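Putative uncharacterized protein (Streptococcus pyogenes serotype M1, PDB 3VZH) is a Cas5d-type endoribonuclease of the CRISPR system that probably processes precursor CRISPR transcripts into crRNAs. Local coordinates at residues 12-24 and 31-43. Sequence-based numbering, arbitrary orientation.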
loop_
_atom_site.group_PDB
_atom_site.type_symbol
_atom_site.label_atom_id
_atom_site.label_comp_id
_atom_site.label_asym_id
_atom_site.label_seq_id
_atom_site.Cartn_x
_atom_site.Cartn_y
_atom_site.Cartn_z
ATOM N N ARG A 12 -9.315 2.217 5.260
ATOM C CA ARG A 12 -10.050 2.217 3.977
ATOM C C ARG A 12 -9.537 3.412 3.165
ATOM O O ARG A 12 -9.605 4.572 3.644
ATOM C CB ARG A 12 -11.512 2.416 4.280
ATOM C CG ARG A 12 -12.429 2.404 3.012
ATOM C CD ARG A 12 -13.877 2.432 3.498
ATOM N NE ARG A 12 -14.783 2.098 2.408
ATOM C CZ ARG A 12 -15.164 2.936 1.457
ATOM N NH1 ARG A 12 -14.664 4.180 1.405
ATOM N NH2 ARG A 12 -16.060 2.546 0.525
ATOM N N VAL A 13 -9.065 3.178 1.944
ATOM C CA VAL A 13 -8.610 4.269 1.117
ATOM C C VAL A 13 -9.450 4.241 -0.143
ATOM O O VAL A 13 -9.601 3.142 -0.780
ATOM C CB VAL A 13 -7.136 4.048 0.702
ATOM C CG1 VAL A 13 -6.618 5.258 -0.062
ATOM C CG2 VAL A 13 -6.215 3.801 1.934
ATOM N N SER A 14 -9.962 5.403 -0.526
ATOM C CA SER A 14 -10.846 5.508 -1.722
ATOM C C SER A 14 -10.487 6.691 -2.602
ATOM O O SER A 14 -9.818 7.623 -2.156
ATOM C CB SER A 14 -12.284 5.531 -1.272
ATOM O OG SER A 14 -12.550 6.726 -0.511
ATOM N N GLY A 15 -10.915 6.660 -3.881
ATOM C CA GLY A 15 -10.596 7.803 -4.742
ATOM C C GLY A 15 -11.359 7.597 -6.028
ATOM O O GLY A 15 -11.657 6.458 -6.428
ATOM N N GLN A 16 -11.642 8.718 -6.695
ATOM C CA GLN A 16 -12.274 8.658 -8.004
ATOM C C GLN A 16 -11.353 8.101 -9.109
ATOM O O GLN A 16 -11.838 7.490 -10.087
ATOM C CB GLN A 16 -12.725 10.100 -8.401
ATOM C CG GLN A 16 -14.006 10.535 -7.660
ATOM C CD GLN A 16 -15.080 9.459 -7.712
ATOM O OE1 GLN A 16 -15.439 8.867 -6.683
ATOM N NE2 GLN A 16 -15.586 9.184 -8.911
ATOM N N ARG A 17 -10.046 8.390 -8.997
ATOM C CA ARG A 17 -9.057 7.936 -9.965
ATOM C C ARG A 17 -7.805 7.417 -9.250
ATOM O O ARG A 17 -7.458 7.905 -8.150
ATOM C CB ARG A 17 -8.625 9.122 -10.822
ATOM C CG ARG A 17 -9.776 9.656 -11.703
ATOM C CD ARG A 17 -10.190 8.607 -12.738
ATOM N NE ARG A 17 -11.030 9.148 -13.809
ATOM C CZ ARG A 17 -12.350 9.103 -13.823
ATOM N NH1 ARG A 17 -13.024 8.572 -12.796
ATOM N NH2 ARG A 17 -13.004 9.624 -14.884
ATOM N N ALA A 18 -7.146 6.447 -9.876
ATOM C CA ALA A 18 -5.863 5.905 -9.395
ATOM C C ALA A 18 -5.008 5.605 -10.618
ATOM O O ALA A 18 -5.545 5.324 -11.718
ATOM C CB ALA A 18 -6.054 4.625 -8.542
ATOM N N LEU A 19 -3.700 5.706 -10.433
ATOM C CA LEU A 19 -2.750 5.399 -11.508
ATOM C C LEU A 19 -1.567 4.719 -10.868
ATOM O O LEU A 19 -0.639 5.401 -10.379
ATOM C CB LEU A 19 -2.278 6.656 -12.254
ATOM C CG LEU A 19 -1.271 6.466 -13.397
ATOM C CD1 LEU A 19 -1.914 5.550 -14.427
ATOM C CD2 LEU A 19 -0.831 7.784 -14.077
ATOM N N PHE A 20 -1.518 3.395 -10.971
ATOM C CA PHE A 20 -0.387 2.633 -10.355
ATOM C C PHE A 20 0.563 2.226 -11.455
ATOM O O PHE A 20 0.235 1.402 -12.279
ATOM C CB PHE A 20 -1.012 1.405 -9.664
ATOM C CG PHE A 20 -1.929 1.799 -8.557
ATOM C CD1 PHE A 20 -1.469 2.637 -7.533
ATOM C CD2 PHE A 20 -3.242 1.341 -8.490
ATOM C CE1 PHE A 20 -2.274 3.044 -6.516
ATOM C CE2 PHE A 20 -4.048 1.754 -7.420
ATOM C CZ PHE A 20 -3.550 2.580 -6.442
ATOM N N THR A 21 1.747 2.815 -11.535
ATOM C CA THR A 21 2.551 2.468 -12.709
ATOM C C THR A 21 3.756 1.565 -12.322
ATOM O O THR A 21 3.997 1.243 -11.122
ATOM C CB THR A 21 3.051 3.745 -13.387
ATOM O OG1 THR A 21 3.728 4.508 -12.388
ATOM C CG2 THR A 21 1.842 4.532 -13.867
ATOM N N ASN A 22 4.531 1.229 -13.352
ATOM C CA ASN A 22 5.742 0.464 -13.222
ATOM C C ASN A 22 6.883 1.442 -13.473
ATOM O O ASN A 22 7.065 1.837 -14.609
ATOM C CB ASN A 22 5.772 -0.644 -14.287
ATOM C CG ASN A 22 7.150 -1.283 -14.436
ATOM O OD1 ASN A 22 8.048 -1.075 -13.610
ATOM N ND2 ASN A 22 7.326 -2.042 -15.498
ATOM N N PRO A 23 7.589 1.894 -12.406
ATOM C CA PRO A 23 8.711 2.794 -12.654
ATOM C C PRO A 23 9.900 2.028 -13.272
ATOM O O PRO A 23 10.662 1.380 -12.555
ATOM C CB PRO A 23 9.029 3.383 -11.255
ATOM C CG PRO A 23 7.883 2.994 -10.373
ATOM C CD PRO A 23 7.335 1.720 -10.964
ATOM N N ALA A 24 10.003 2.090 -14.607
ATOM C CA ALA A 24 11.084 1.489 -15.410
ATOM C C ALA A 24 10.756 1.620 -16.896
ATOM O O ALA A 24 9.783 1.023 -17.376
ATOM C CB ALA A 24 11.295 0.020 -15.045
ATOM N N ARG A 31 1.046 6.273 -20.144
ATOM C CA ARG A 31 1.090 5.528 -18.892
ATOM C C ARG A 31 -0.260 4.845 -18.722
ATOM O O ARG A 31 -1.318 5.476 -18.865
ATOM C CB ARG A 31 1.275 6.435 -17.669
ATOM C CG ARG A 31 1.953 7.791 -17.815
ATOM C CD ARG A 31 1.561 8.628 -16.591
ATOM N NE ARG A 31 2.467 9.736 -16.289
ATOM C CZ ARG A 31 2.773 10.151 -15.054
ATOM N NH1 ARG A 31 2.268 9.543 -13.983
ATOM N NH2 ARG A 31 3.611 11.172 -14.887
ATOM N N SER A 32 -0.256 3.558 -18.420
ATOM C CA SER A 32 -1.513 2.918 -18.106
ATOM C C SER A 32 -1.390 2.399 -16.682
ATOM O O SER A 32 -0.309 2.120 -16.218
ATOM C CB SER A 32 -1.828 1.794 -19.101
ATOM O OG SER A 32 -0.844 0.771 -19.063
ATOM N N SER A 33 -2.495 2.337 -15.966
ATOM C CA SER A 33 -2.405 1.777 -14.640
ATOM C C SER A 33 -2.345 0.228 -14.677
ATOM O O SER A 33 -2.943 -0.378 -15.535
ATOM C CB SER A 33 -3.631 2.268 -13.836
ATOM O OG SER A 33 -3.463 1.935 -12.511
ATOM N N TYR A 34 -1.643 -0.388 -13.716
ATOM C CA TYR A 34 -1.909 -1.773 -13.320
ATOM C C TYR A 34 -3.315 -1.807 -12.885
ATOM O O TYR A 34 -3.905 -0.754 -12.548
ATOM C CB TYR A 34 -1.047 -2.111 -12.092
ATOM C CG TYR A 34 0.412 -2.432 -12.423
ATOM C CD1 TYR A 34 0.733 -3.520 -13.263
ATOM C CD2 TYR A 34 1.455 -1.688 -11.845
ATOM C CE1 TYR A 34 2.093 -3.840 -13.574
ATOM C CE2 TYR A 34 2.822 -2.001 -12.147
ATOM C CZ TYR A 34 3.120 -3.085 -12.974
ATOM O OH TYR A 34 4.452 -3.428 -13.223
ATOM N N SER A 35 -3.869 -3.016 -12.829
ATOM C CA SER A 35 -5.251 -3.135 -12.450
ATOM C C SER A 35 -5.492 -3.012 -10.970
ATOM O O SER A 35 -6.650 -2.929 -10.549
ATOM C CB SER A 35 -5.752 -4.558 -12.861
ATOM O OG SER A 35 -5.577 -4.780 -14.250
ATOM N N VAL A 36 -4.436 -3.129 -10.167
ATOM C CA VAL A 36 -4.584 -3.043 -8.720
ATOM C C VAL A 36 -3.333 -2.296 -8.194
ATOM O O VAL A 36 -2.363 -2.103 -8.922
ATOM C CB VAL A 36 -4.715 -4.446 -8.049
ATOM C CG1 VAL A 36 -5.933 -5.222 -8.596
ATOM C CG2 VAL A 36 -3.479 -5.252 -8.321
ATOM N N PRO A 37 -3.345 -1.880 -6.906
ATOM C CA PRO A 37 -2.136 -1.167 -6.436
ATOM C C PRO A 37 -0.851 -2.009 -6.379
ATOM O O PRO A 37 -0.914 -3.230 -6.263
ATOM C CB PRO A 37 -2.516 -0.644 -5.041
ATOM C CG PRO A 37 -3.980 -1.019 -4.819
ATOM C CD PRO A 37 -4.351 -2.071 -5.844
ATOM N N THR A 38 0.307 -1.389 -6.583
ATOM C CA THR A 38 1.578 -2.062 -6.281
ATOM C C THR A 38 1.863 -1.932 -4.743
ATOM O O THR A 38 1.313 -0.995 -4.043
ATOM C CB THR A 38 2.737 -1.406 -7.038
ATOM O OG1 THR A 38 2.745 -0.035 -6.673
ATOM C CG2 THR A 38 2.555 -1.587 -8.574
ATOM N N ARG A 39 2.701 -2.823 -4.198
ATOM C CA ARG A 39 3.111 -2.704 -2.802
ATOM C C ARG A 39 3.730 -1.340 -2.550
ATOM O O ARG A 39 3.427 -0.656 -1.529
ATOM C CB ARG A 39 4.040 -3.802 -2.348
ATOM C CG ARG A 39 3.921 -3.929 -0.821
ATOM C CD ARG A 39 5.205 -4.333 -0.140
ATOM N NE ARG A 39 4.862 -5.072 1.050
ATOM C CZ ARG A 39 5.732 -5.708 1.800
ATOM N NH1 ARG A 39 7.024 -5.645 1.489
ATOM N NH2 ARG A 39 5.302 -6.397 2.849
ATOM N N GLN A 40 4.584 -0.952 -3.491
ATOM C CA GLN A 40 5.198 0.428 -3.429
ATOM C C GLN A 40 4.152 1.566 -3.255
ATOM O O GLN A 40 4.321 2.438 -2.399
ATOM C CB GLN A 40 6.109 0.739 -4.598
ATOM C CG GLN A 40 7.054 1.955 -4.366
ATOM C CD GLN A 40 8.243 1.606 -3.437
ATOM O OE1 GLN A 40 9.372 1.312 -3.901
ATOM N NE2 GLN A 40 8.007 1.659 -2.106
ATOM N N ALA A 41 3.067 1.588 -4.033
ATOM C CA ALA A 41 2.119 2.664 -3.931
ATOM C C ALA A 41 1.443 2.553 -2.561
ATOM O O ALA A 41 1.122 3.598 -1.943
ATOM C CB ALA A 41 1.025 2.507 -4.965
ATOM N N LEU A 42 1.184 1.333 -2.094
ATOM C CA LEU A 42 0.563 1.213 -0.791
ATOM C C LEU A 42 1.467 1.650 0.373
ATOM O O LEU A 42 0.949 2.320 1.328
ATOM C CB LEU A 42 0.042 -0.214 -0.473
ATOM C CG LEU A 42 -0.904 -0.703 -1.556
ATOM C CD1 LEU A 42 -1.453 -2.100 -1.225
ATOM C CD2 LEU A 42 -2.109 0.245 -1.560
ATOM N N ASN A 43 2.763 1.322 0.260
ATOM C CA ASN A 43 3.812 1.810 1.185
ATOM C C ASN A 43 3.728 3.369 1.223
ATOM O O ASN A 43 3.821 3.947 2.292
ATOM C CB ASN A 43 5.223 1.460 0.680
ATOM C CG ASN A 43 5.514 -0.032 0.807
ATOM O OD1 ASN A 43 4.801 -0.744 1.528
ATOM N ND2 ASN A 43 6.531 -0.513 0.106
HETATM O O HOH W 1 3.805 1.683 -8.430
#
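Phe20 lays its ring against Pro37, whose CA sits over one face, offset toward the rim, at 3.6 Å from the Phe20 ring centroid: a CH-pi contact. Around the ring, Pro37 CB packs near CZ and CE2, and the methyl CB of Ala41 comes to 3.6 Å from Phe20 CD1, so the first turn of the helix joins the same apolar patch. With chi1 at -63°, CG of Phe20 lies anti to the carbonyl carbon, which turns the ring toward Pro37 and Ala41.

The backbone of Phe20 is gripped at both ends. Its N-H gives a nearly straight bond (174°) to Ser33 OG, 2.9 Å from Phe20 N, while its carbonyl O accepts from Tyr34 N. Ser33 OG in turn donates to Tyr34 O, on a lone pair, 2.7 Å away; the hydroxyl therefore links residues 12-24 to the backbone of 31-43. Leu19 CD1 rests against N and CB of Ser33, and Leu19 CD2 meets the edge of the poorly ordered Arg31 guanidinium.

Tyr34 turns a ring edge to Thr21 O, 3.6 Å from Tyr34 CE2, and its hydroxyl, bonded to Phe174 N, anchors the loop to strand 173-178. Thr21 O also takes a water that bridges to Thr38 OG1, the N-cap oxygen accepting from Ala41 N.

Within the Cas5 family domain, loop 31-38 is thus pinned beside the chain leaving strand 17-18 by the two backbone bonds of Phe20 and by the Phe20 ring, tying the start of helix 39-49 to that chain; Val36 O and Thr38 N are buried without a partner, probably at some polar cost.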